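Polycyclic ketone monooxygenase (Myceliophthora thermophila, PDB 5MQ6) catalyses Baeyer-Villiger oxidation of ketones, favouring polycyclic ones, inserting one oxygen atom beside the carbonyl with the help of FAD and NADPH to give esters or lactones. Local coordinates at residues A[93-96]-A[97-101]; A[315-318]-A[319-323]; A[326-329]-A[330-334]; A[628-631]-A[632-635]. One frame throughout, in Å; residues are numbered along the deposited sequence.

Interaction 1: A[93-96]-A[97-101]; sequences YAVR and LAEAG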
loop_
_atom_site.group_PDB
_atom_site.type_symbol
_atom_site.label_atom_id
_atom_site.label_comp_id
_atom_site.label_asym_id
_atom_site.label_seq_id
_atom_site.Cartn_x
_atom_site.Cartn_y
_atom_site.Cartn_z
ATOM N N TYR A 93 -14.952 -3.875 5.060
ATOM C CA TYR A 93 -15.775 -5.044 4.640
ATOM C C TYR A 93 -16.745 -5.421 5.776
ATOM O O TYR A 93 -17.947 -5.701 5.548
ATOM C CB TYR A 93 -14.907 -6.301 4.431
ATOM C CG TYR A 93 -14.273 -6.643 3.092
ATOM C CD1 TYR A 93 -14.964 -6.597 1.878
ATOM C CD2 TYR A 93 -12.996 -7.176 3.085
ATOM C CE1 TYR A 93 -14.377 -6.973 0.700
ATOM C CE2 TYR A 93 -12.396 -7.636 1.925
ATOM C CZ TYR A 93 -13.095 -7.564 0.732
ATOM O OH TYR A 93 -12.429 -8.057 -0.339
ATOM N N ALA A 94 -16.221 -5.442 7.002
ATOM C CA ALA A 94 -17.024 -5.868 8.140
ATOM C C ALA A 94 -18.185 -4.913 8.391
ATOM O O ALA A 94 -19.378 -5.344 8.527
ATOM C CB ALA A 94 -16.175 -5.943 9.410
ATOM N N VAL A 95 -17.860 -3.628 8.438
ATOM C CA VAL A 95 -18.897 -2.628 8.573
ATOM C C VAL A 95 -19.949 -2.720 7.424
ATOM O O VAL A 95 -21.157 -2.682 7.669
ATOM C CB VAL A 95 -18.302 -1.207 8.615
ATOM C CG1 VAL A 95 -19.425 -0.171 8.548
ATOM C CG2 VAL A 95 -17.526 -0.967 9.912
ATOM N N ARG A 96 -19.510 -2.885 6.189
ATOM C CA ARG A 96 -20.414 -2.919 5.088
ATOM C C ARG A 96 -21.319 -4.159 5.156
ATOM O O ARG A 96 -22.507 -4.079 4.855
ATOM C CB ARG A 96 -19.687 -2.881 3.725
ATOM C CG ARG A 96 -19.617 -1.546 3.012
ATOM C CD ARG A 96 -18.640 -0.587 3.590
ATOM N NE ARG A 96 -18.753 0.753 3.045
ATOM C CZ ARG A 96 -18.097 1.250 2.005
ATOM N NH1 ARG A 96 -17.207 0.573 1.313
ATOM N NH2 ARG A 96 -18.358 2.472 1.669
ATOM N N LEU A 97 -20.767 -5.313 5.501
ATOM C CA LEU A 97 -21.572 -6.509 5.675
ATOM C C LEU A 97 -22.652 -6.300 6.767
ATOM O O LEU A 97 -23.847 -6.632 6.586
ATOM C CB LEU A 97 -20.715 -7.650 6.026
ATOM C CG LEU A 97 -19.782 -8.270 4.977
ATOM C CD1 LEU A 97 -18.942 -9.301 5.714
ATOM C CD2 LEU A 97 -20.512 -8.954 3.795
ATOM N N ALA A 98 -22.222 -5.744 7.883
ATOM C CA ALA A 98 -23.152 -5.495 9.001
ATOM C C ALA A 98 -24.290 -4.575 8.520
ATOM O O ALA A 98 -25.397 -4.946 8.673
ATOM C CB ALA A 98 -22.440 -4.889 10.196
ATOM N N GLU A 99 -24.002 -3.457 7.848
ATOM C CA GLU A 99 -25.014 -2.497 7.355
ATOM C C GLU A 99 -25.848 -3.080 6.203
ATOM O O GLU A 99 -26.983 -2.702 5.996
ATOM C CB GLU A 99 -24.373 -1.208 6.858
ATOM C CG GLU A 99 -23.601 -0.457 7.938
ATOM C CD GLU A 99 -24.505 0.212 8.942
ATOM O OE1 GLU A 99 -25.666 0.521 8.602
ATOM O OE2 GLU A 99 -24.060 0.415 10.072
ATOM N N ALA A 100 -25.330 -4.022 5.476
ATOM C CA ALA A 100 -26.108 -4.642 4.430
ATOM C C ALA A 100 -27.070 -5.668 4.951
ATOM O O ALA A 100 -27.782 -6.248 4.144
ATOM C CB ALA A 100 -25.204 -5.297 3.351
ATOM N N GLY A 101 -27.034 -5.940 6.257
ATOM C CA GLY A 101 -27.827 -6.987 6.876
ATOM C C GLY A 101 -27.312 -8.407 6.628
ATOM O O GLY A 101 -28.075 -9.329 6.775
#

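Interaction 2: A[315-318]-A[319-323]; sequences PVEW and KTKIA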
loop_
_atom_site.group_PDB
_atom_site.type_symbol
_atom_site.label_atom_id
_atom_site.label_comp_id
_atom_site.label_asym_id
_atom_site.label_seq_id
_atom_site.Cartn_x
_atom_site.Cartn_y
_atom_site.Cartn_z
ATOM N N PRO A 315 -12.569 24.412 13.735
ATOM C CA PRO A 315 -13.956 23.938 13.929
ATOM C C PRO A 315 -14.956 24.653 13.088
ATOM O O PRO A 315 -16.023 24.084 12.831
ATOM C CB PRO A 315 -14.243 24.233 15.397
ATOM C CG PRO A 315 -12.900 24.487 16.021
ATOM C CD PRO A 315 -12.082 25.107 14.936
ATOM N N VAL A 316 -14.617 25.874 12.649
ATOM C CA VAL A 316 -15.502 26.603 11.711
ATOM C C VAL A 316 -15.329 26.068 10.286
ATOM O O VAL A 316 -16.297 25.935 9.510
ATOM C CB VAL A 316 -15.439 28.186 11.804
ATOM C CG1 VAL A 316 -14.477 28.718 12.901
ATOM C CG2 VAL A 316 -15.207 28.844 10.433
ATOM N N GLU A 317 -14.093 25.790 9.939
ATOM C CA GLU A 317 -13.806 25.218 8.638
ATOM C C GLU A 317 -14.480 23.800 8.539
ATOM O O GLU A 317 -15.255 23.479 7.570
ATOM C CB GLU A 317 -12.294 25.170 8.446
ATOM C CG GLU A 317 -11.829 25.200 7.018
ATOM C CD GLU A 317 -10.656 24.266 6.816
ATOM O OE1 GLU A 317 -10.070 23.815 7.852
ATOM O OE2 GLU A 317 -10.339 23.965 5.629
ATOM N N TRP A 318 -14.245 22.994 9.569
ATOM C CA TRP A 318 -14.979 21.718 9.729
ATOM C C TRP A 318 -16.478 21.706 9.312
ATOM O O TRP A 318 -16.889 20.968 8.456
ATOM C CB TRP A 318 -14.822 21.215 11.179
ATOM C CG TRP A 318 -15.495 19.901 11.320
ATOM C CD1 TRP A 318 -16.690 19.643 11.901
ATOM C CD2 TRP A 318 -15.035 18.672 10.755
ATOM N NE1 TRP A 318 -17.017 18.323 11.727
ATOM C CE2 TRP A 318 -16.004 17.703 11.043
ATOM C CE3 TRP A 318 -13.902 18.312 10.015
ATOM C CZ2 TRP A 318 -15.856 16.389 10.653
ATOM C CZ3 TRP A 318 -13.744 17.000 9.649
ATOM C CH2 TRP A 318 -14.705 16.057 9.963
ATOM N N LYS A 319 -17.307 22.548 9.887
ATOM C CA LYS A 319 -18.765 22.444 9.653
ATOM C C LYS A 319 -19.168 23.134 8.368
ATOM O O LYS A 319 -20.222 22.843 7.783
ATOM C CB LYS A 319 -19.619 22.983 10.838
ATOM C CG LYS A 319 -18.869 23.669 11.975
ATOM C CD LYS A 319 -19.522 23.566 13.363
ATOM C CE LYS A 319 -18.473 23.815 14.471
ATOM N NZ LYS A 319 -18.959 23.933 15.878
ATOM N N THR A 320 -18.308 24.038 7.924
ATOM C CA THR A 320 -18.534 24.863 6.760
ATOM C C THR A 320 -18.012 24.242 5.490
ATOM O O THR A 320 -18.679 24.278 4.442
ATOM C CB THR A 320 -17.784 26.176 7.008
ATOM O OG1 THR A 320 -18.432 26.789 8.099
ATOM C CG2 THR A 320 -17.867 27.123 5.915
ATOM N N LYS A 321 -16.783 23.747 5.572
ATOM C CA LYS A 321 -15.992 23.404 4.385
ATOM C C LYS A 321 -15.558 21.939 4.262
ATOM O O LYS A 321 -14.984 21.558 3.225
ATOM C CB LYS A 321 -14.760 24.312 4.385
ATOM C CG LYS A 321 -15.067 25.745 3.914
ATOM C CD LYS A 321 -14.169 26.780 4.597
ATOM C CE LYS A 321 -12.693 26.661 4.214
ATOM N NZ LYS A 321 -12.415 27.020 2.786
ATOM N N ILE A 322 -15.776 21.145 5.304
ATOM C CA ILE A 322 -15.356 19.736 5.305
ATOM C C ILE A 322 -16.594 18.873 5.428
ATOM O O ILE A 322 -17.067 18.324 4.437
ATOM C CB ILE A 322 -14.316 19.462 6.386
ATOM C CG1 ILE A 322 -13.093 20.399 6.146
ATOM C CG2 ILE A 322 -13.944 17.988 6.359
ATOM C CD1 ILE A 322 -12.104 20.490 7.290
ATOM N N ALA A 323 -17.179 18.801 6.600
ATOM C CA ALA A 323 -18.359 17.995 6.759
ATOM C C ALA A 323 -19.579 18.762 6.206
ATOM O O ALA A 323 -20.492 19.060 6.916
ATOM C CB ALA A 323 -18.552 17.581 8.230
#

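Interaction 3: A[326-329]-A[330-334]; sequences KGWQ and RERML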
loop_
_atom_site.group_PDB
_atom_site.type_symbol
_atom_site.label_atom_id
_atom_site.label_comp_id
_atom_site.label_asym_id
_atom_site.label_seq_id
_atom_site.Cartn_x
_atom_site.Cartn_y
_atom_site.Cartn_z
ATOM N N LYS A 326 -24.569 15.401 3.836
ATOM C CA LYS A 326 -24.596 13.931 3.941
ATOM C C LYS A 326 -23.814 13.387 2.808
ATOM O O LYS A 326 -24.038 13.790 1.725
ATOM C CB LYS A 326 -26.019 13.335 3.861
ATOM C CG LYS A 326 -26.903 13.798 4.993
ATOM C CD LYS A 326 -28.357 13.343 4.810
ATOM C CE LYS A 326 -29.136 14.166 3.752
ATOM N NZ LYS A 326 -29.898 15.288 4.377
ATOM N N GLY A 327 -22.889 12.493 3.039
ATOM C CA GLY A 327 -22.119 11.892 1.917
ATOM C C GLY A 327 -20.939 12.769 1.576
ATOM O O GLY A 327 -20.352 12.643 0.518
ATOM N N TRP A 328 -20.531 13.634 2.498
ATOM C CA TRP A 328 -19.476 14.570 2.162
ATOM C C TRP A 328 -18.125 13.930 1.860
ATOM O O TRP A 328 -17.381 14.416 1.030
ATOM C CB TRP A 328 -19.326 15.609 3.247
ATOM C CG TRP A 328 -18.874 15.061 4.584
ATOM C CD1 TRP A 328 -19.667 14.749 5.652
ATOM C CD2 TRP A 328 -17.516 14.869 5.004
ATOM N NE1 TRP A 328 -18.886 14.325 6.700
ATOM C CE2 TRP A 328 -17.559 14.392 6.331
ATOM C CE3 TRP A 328 -16.280 15.032 4.385
ATOM C CZ2 TRP A 328 -16.434 14.023 7.032
ATOM C CZ3 TRP A 328 -15.091 14.696 5.135
ATOM C CH2 TRP A 328 -15.205 14.185 6.431
ATOM N N GLN A 329 -17.803 12.846 2.536
ATOM C CA GLN A 329 -16.471 12.306 2.408
ATOM C C GLN A 329 -16.194 11.683 1.020
ATOM O O GLN A 329 -15.101 11.893 0.427
ATOM C CB GLN A 329 -16.171 11.353 3.563
ATOM C CG GLN A 329 -14.747 10.858 3.584
ATOM C CD GLN A 329 -14.385 10.117 4.866
ATOM O OE1 GLN A 329 -15.209 9.384 5.451
ATOM N NE2 GLN A 329 -13.164 10.283 5.295
ATOM N N ARG A 330 -17.177 10.964 0.467
ATOM C CA ARG A 330 -16.997 10.453 -0.859
ATOM C C ARG A 330 -16.832 11.597 -1.904
ATOM O O ARG A 330 -16.023 11.556 -2.795
ATOM C CB ARG A 330 -18.125 9.433 -1.142
ATOM C CG ARG A 330 -18.269 9.009 -2.546
ATOM C CD ARG A 330 -17.333 7.882 -2.930
ATOM N NE ARG A 330 -17.593 6.546 -2.366
ATOM C CZ ARG A 330 -18.397 5.615 -2.878
ATOM N NH1 ARG A 330 -19.188 5.879 -3.914
ATOM N NH2 ARG A 330 -18.431 4.386 -2.338
ATOM N N GLU A 331 -17.558 12.667 -1.738
ATOM C CA GLU A 331 -17.430 13.780 -2.636
ATOM C C GLU A 331 -16.015 14.404 -2.496
ATOM O O GLU A 331 -15.347 14.683 -3.461
ATOM C CB GLU A 331 -18.604 14.779 -2.381
ATOM C CG GLU A 331 -18.287 16.172 -2.814
ATOM C CD GLU A 331 -19.379 17.134 -2.518
ATOM O OE1 GLU A 331 -19.242 17.924 -1.540
ATOM O OE2 GLU A 331 -20.375 17.032 -3.241
ATOM N N ARG A 332 -15.518 14.532 -1.277
ATOM C CA ARG A 332 -14.214 15.068 -1.071
ATOM C C ARG A 332 -13.072 14.226 -1.682
ATOM O O ARG A 332 -12.091 14.757 -2.199
ATOM C CB ARG A 332 -14.011 15.269 0.432
ATOM C CG ARG A 332 -12.854 16.185 0.778
ATOM C CD ARG A 332 -12.848 16.390 2.285
ATOM N NE ARG A 332 -11.782 17.314 2.625
ATOM C CZ ARG A 332 -11.853 18.632 2.579
ATOM N NH1 ARG A 332 -10.777 19.288 2.901
ATOM N NH2 ARG A 332 -12.931 19.305 2.221
ATOM N N MET A 333 -13.205 12.913 -1.586
ATOM C CA MET A 333 -12.241 11.993 -2.087
ATOM C C MET A 333 -12.201 12.101 -3.602
ATOM O O MET A 333 -11.148 12.054 -4.237
ATOM C CB MET A 333 -12.616 10.550 -1.679
ATOM C CG MET A 333 -12.304 10.197 -0.251
ATOM S SD MET A 333 -12.623 8.472 0.293
ATOM C CE MET A 333 -14.175 8.182 -0.350
ATOM N N LEU A 334 -13.384 12.273 -4.178
ATOM C CA LEU A 334 -13.504 12.484 -5.637
ATOM C C LEU A 334 -12.841 13.800 -6.087
ATOM O O LEU A 334 -12.086 13.838 -7.020
ATOM C CB LEU A 334 -14.985 12.436 -6.002
ATOM C CG LEU A 334 -15.592 11.028 -6.079
ATOM C CD1 LEU A 334 -17.114 11.145 -5.991
ATOM C CD2 LEU A 334 -15.243 10.427 -7.424
HETATM O O HOH W 1 -17.679 17.138 0.410
#

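Interaction 4: A[628-631]-A[632-635]; sequences QGMA and SYMK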
loop_
_atom_site.group_PDB
_atom_site.type_symbol
_atom_site.label_atom_id
_atom_site.label_comp_id
_atom_site.label_asym_id
_atom_site.label_seq_id
_atom_site.Cartn_x
_atom_site.Cartn_y
_atom_site.Cartn_z
ATOM N N GLN A 628 -8.604 5.074 -17.051
ATOM C CA GLN A 628 -9.467 6.213 -17.010
ATOM C C GLN A 628 -9.742 6.835 -15.658
ATOM O O GLN A 628 -10.529 7.792 -15.578
ATOM C CB GLN A 628 -10.753 5.886 -17.704
ATOM C CG GLN A 628 -10.592 5.383 -19.149
ATOM C CD GLN A 628 -10.133 6.447 -20.122
ATOM O OE1 GLN A 628 -10.911 7.288 -20.485
ATOM N NE2 GLN A 628 -8.858 6.414 -20.553
ATOM N N GLY A 629 -9.068 6.331 -14.629
ATOM C CA GLY A 629 -9.211 6.741 -13.225
ATOM C C GLY A 629 -10.323 6.185 -12.363
ATOM O O GLY A 629 -11.347 5.584 -12.853
ATOM N N MET A 630 -10.160 6.414 -11.066
ATOM C CA MET A 630 -11.066 5.807 -10.072
ATOM C C MET A 630 -12.550 6.200 -10.283
ATOM O O MET A 630 -13.455 5.350 -10.222
ATOM C CB MET A 630 -10.598 6.057 -8.632
ATOM C CG MET A 630 -11.513 5.378 -7.606
ATOM S SD MET A 630 -11.394 3.543 -7.637
ATOM C CE MET A 630 -9.702 3.207 -7.634
ATOM N N ALA A 631 -12.832 7.466 -10.575
ATOM C CA ALA A 631 -14.240 7.888 -10.690
ATOM C C ALA A 631 -14.940 7.102 -11.783
ATOM O O ALA A 631 -16.105 6.695 -11.637
ATOM C CB ALA A 631 -14.368 9.420 -11.026
ATOM N N SER A 632 -14.232 6.958 -12.917
ATOM C CA SER A 632 -14.762 6.220 -14.074
ATOM C C SER A 632 -15.030 4.703 -13.752
ATOM O O SER A 632 -16.094 4.199 -14.014
ATOM C CB SER A 632 -13.778 6.341 -15.221
ATOM O OG SER A 632 -14.237 5.581 -16.335
ATOM N N TYR A 633 -14.078 4.020 -13.153
ATOM C CA TYR A 633 -14.262 2.669 -12.660
ATOM C C TYR A 633 -15.496 2.555 -11.689
ATOM O O TYR A 633 -16.401 1.662 -11.838
ATOM C CB TYR A 633 -12.937 2.236 -12.015
ATOM C CG TYR A 633 -12.935 0.922 -11.272
ATOM C CD1 TYR A 633 -13.223 -0.253 -11.928
ATOM C CD2 TYR A 633 -12.628 0.870 -9.906
ATOM C CE1 TYR A 633 -13.157 -1.476 -11.287
ATOM C CE2 TYR A 633 -12.565 -0.317 -9.197
ATOM C CZ TYR A 633 -12.856 -1.510 -9.891
ATOM O OH TYR A 633 -12.808 -2.697 -9.243
ATOM N N MET A 634 -15.524 3.476 -10.718
ATOM C CA MET A 634 -16.636 3.541 -9.771
ATOM C C MET A 634 -17.990 3.631 -10.433
ATOM O O MET A 634 -18.935 2.937 -10.021
ATOM C CB MET A 634 -16.469 4.741 -8.844
ATOM C CG MET A 634 -17.541 4.957 -7.791
ATOM S SD MET A 634 -17.217 6.520 -6.920
ATOM C CE MET A 634 -17.881 7.567 -8.222
ATOM N N LYS A 635 -18.105 4.580 -11.351
ATOM C CA LYS A 635 -19.354 4.763 -12.105
ATOM C C LYS A 635 -19.718 3.460 -12.889
ATOM O O LYS A 635 -20.867 3.045 -12.936
ATOM C CB LYS A 635 -19.253 5.988 -13.032
ATOM C CG LYS A 635 -20.323 6.057 -14.136
ATOM C CD LYS A 635 -21.768 6.259 -13.633
ATOM C CE LYS A 635 -22.480 7.444 -14.319
ATOM N NZ LYS A 635 -23.449 8.122 -13.401
HETATM O O HOH W 2 -12.118 8.928 -13.603
#

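Interaction 1: A[93-96]-A[97-101]
V95 and E99 stand one turn apart on the same flank of helix 88-99, and E99 touches back across that turn: its CG comes to 3.3 Å from V95 O and 4.2 Å from V95 CG1. The first torsion of E99 sets this up, since CG lies beside its own backbone N (chi1 -61°), and a bend at chi2 then carries the carboxylate on to W171 NE1, the partner of OE2. L97 meets the preceding turn in the same manner, with CG 3.2 Å from Y93 O, while its side chain also touches F81 of strand 78-84 and L220 of strand 218-221. The Y93 ring leads away from L97, and its hydroxyl is hydrogen-bonded to L221 O. Beyond CB the R96 side chain leaves the following residues; its bent chain takes the guanidinium to helix 541-562, where NH2 makes a salt bridge with D546. Regular bonds hold the turn, as in L97 N to Y93 O, until A100 N reaches R96 O at 2.9 Å with a less straight N-H...O angle of 140°. G101 then closes the helix in a Schellman motif with positive phi (76°). This is the C-terminal end of the helix in a Rossmann-type beta-alpha-beta unit. The chemistry is therefore divided: aliphatic carbons meet backbone carbonyls within the turn, whereas the polar ends of Y93, R96 and E99 are committed to other parts of the fold.

Interaction 2: A[315-318]-A[319-323]
The indole of W318 has A323 CB standing 3.6 Å above its plane, out toward the rim near CE2 and CZ2. I322 meets the benzo part obliquely, its CG2 being 3.4 Å from W318 CZ3, and the two side chains cross at about a right angle. With CG anti to the backbone N (chi1 -177°), W318 is swung alongside the residues that follow it, while I149 and P150 also touch it. On the neighbouring flank E317 and K321 meet through their aliphatic parts, E317 CG lying 3.3 Å from K321 CE. Their charged ends are not in contact, E317 OE2 to K321 NZ being 4.7 Å; the salt bridge of E317 is instead with R311. V316 O accepts two bonds from T320, one from N and a shorter one of 2.7 Å from OG1, so the hydroxyl duplicates the backbone link. Further along, A323 N binds W318 O at 2.9 Å, a step of five residues, and I322 N bonds weakly to both E317 O and W318 O. This change from i-to-i+4 toward i-to-i+5 bonding is the signature of a wider pi-type turn, here in the short surface helix 315-322.

Interaction 3: A[326-329]-A[330-334]
W328 and R332 meet one turn apart in the first turns of helix 328-340, which G327 opens from the N-cap position; its positive phi (86°) is of the kind that glycine accommodates readily. The apolar contact is a slight one: R332 CD approaches the edge of the indole near its plane, 4.0 Å from W328 CZ3, and the ring and guanidinium planes stand 70° apart. W328 holds CG between its backbone N and carbonyl carbon (chi1 65°), which lays the indole beside the helix, its CZ3 end toward R332, with Q329 CB 3.7 Å above one face, toward the rim. R332, extended from CG to NE, passes the ring and ends in a salt bridge with E135. Among backbone bonds, R332 N reaches W328 O at 3.0 Å and M333 N reaches Q329 O at 2.9 Å. Other polar groups look beyond the helix. The amide of Q329 is gripped at both ends, NE2 by M140 O and Y137 O and OE1 by L143 N, which should fix its rotation; R330, bent at chi2 and chi3, makes salt bridges with D546 and E550 of helix 541-562. Lastly, a water bridges one turn: it donates to W328 O at 2.8 Å and to E331 OE1 at 2.6 Å, giving that carbonyl a second donor besides R332 N.

Interaction 4: A[628-631]-A[632-635]
Helix 630-641 starts after G629, which sits at the N-cap with positive phi (82°), and its first turn closes with Y633 N to G629 O at 3.2 Å and M634 N to M630 O at 2.8 Å. M630 and Y633 lie side by side, pointing the same way, in a Met-aromatic contact made at the ring edge. The thioether sulfur SD is 3.7 Å from Y633 CD2 and 5.1 Å from the ring centroid, 85° off the normal and so practically in the ring plane. M630 reaches there because its chain, anti at chi1, bends at chi2 (69°) and brings SD beside the Y633 ring. At the start of the helix S632 OG lies 3.8 Å from Q628 CB, while a water accepts from S632 N and donates to Q628 O, joining the amide to the residue ahead of the cap. The polar ends of both larger groups belong elsewhere: Y633 OH is bonded to H517 O, and Q628 NE2 to G372 O. M634 touches R330 and L334 of helix 328-340 as well as V547 of helix 541-562, and M630 meets F543 and T544, so this first turn packs against both helices.

Overall arrangement
Interactions 2, 3 and 4 form a chain of touching neighbours, whereas interaction 1 touches none of them. Helices 315-322 and 328-340 follow one another, and interactions 2 and 3, centres 13 Å apart, meet where A323 CB lies 3.6 Å from W328 NE1. Interaction 3 in turn reaches interaction 4, L334 CD2 being 3.8 Å from A631 CB. Interaction 1 comes within about 4 Å of interaction 3 at the nearest atoms without touching it, yet D546 of helix 541-562 takes salt bridges from both R96 and R330. None of these contacts touches the FAD, which is about 8 Å from the side chain of Y93, about 9 Å from that of M333 and about 11 Å from that of M630.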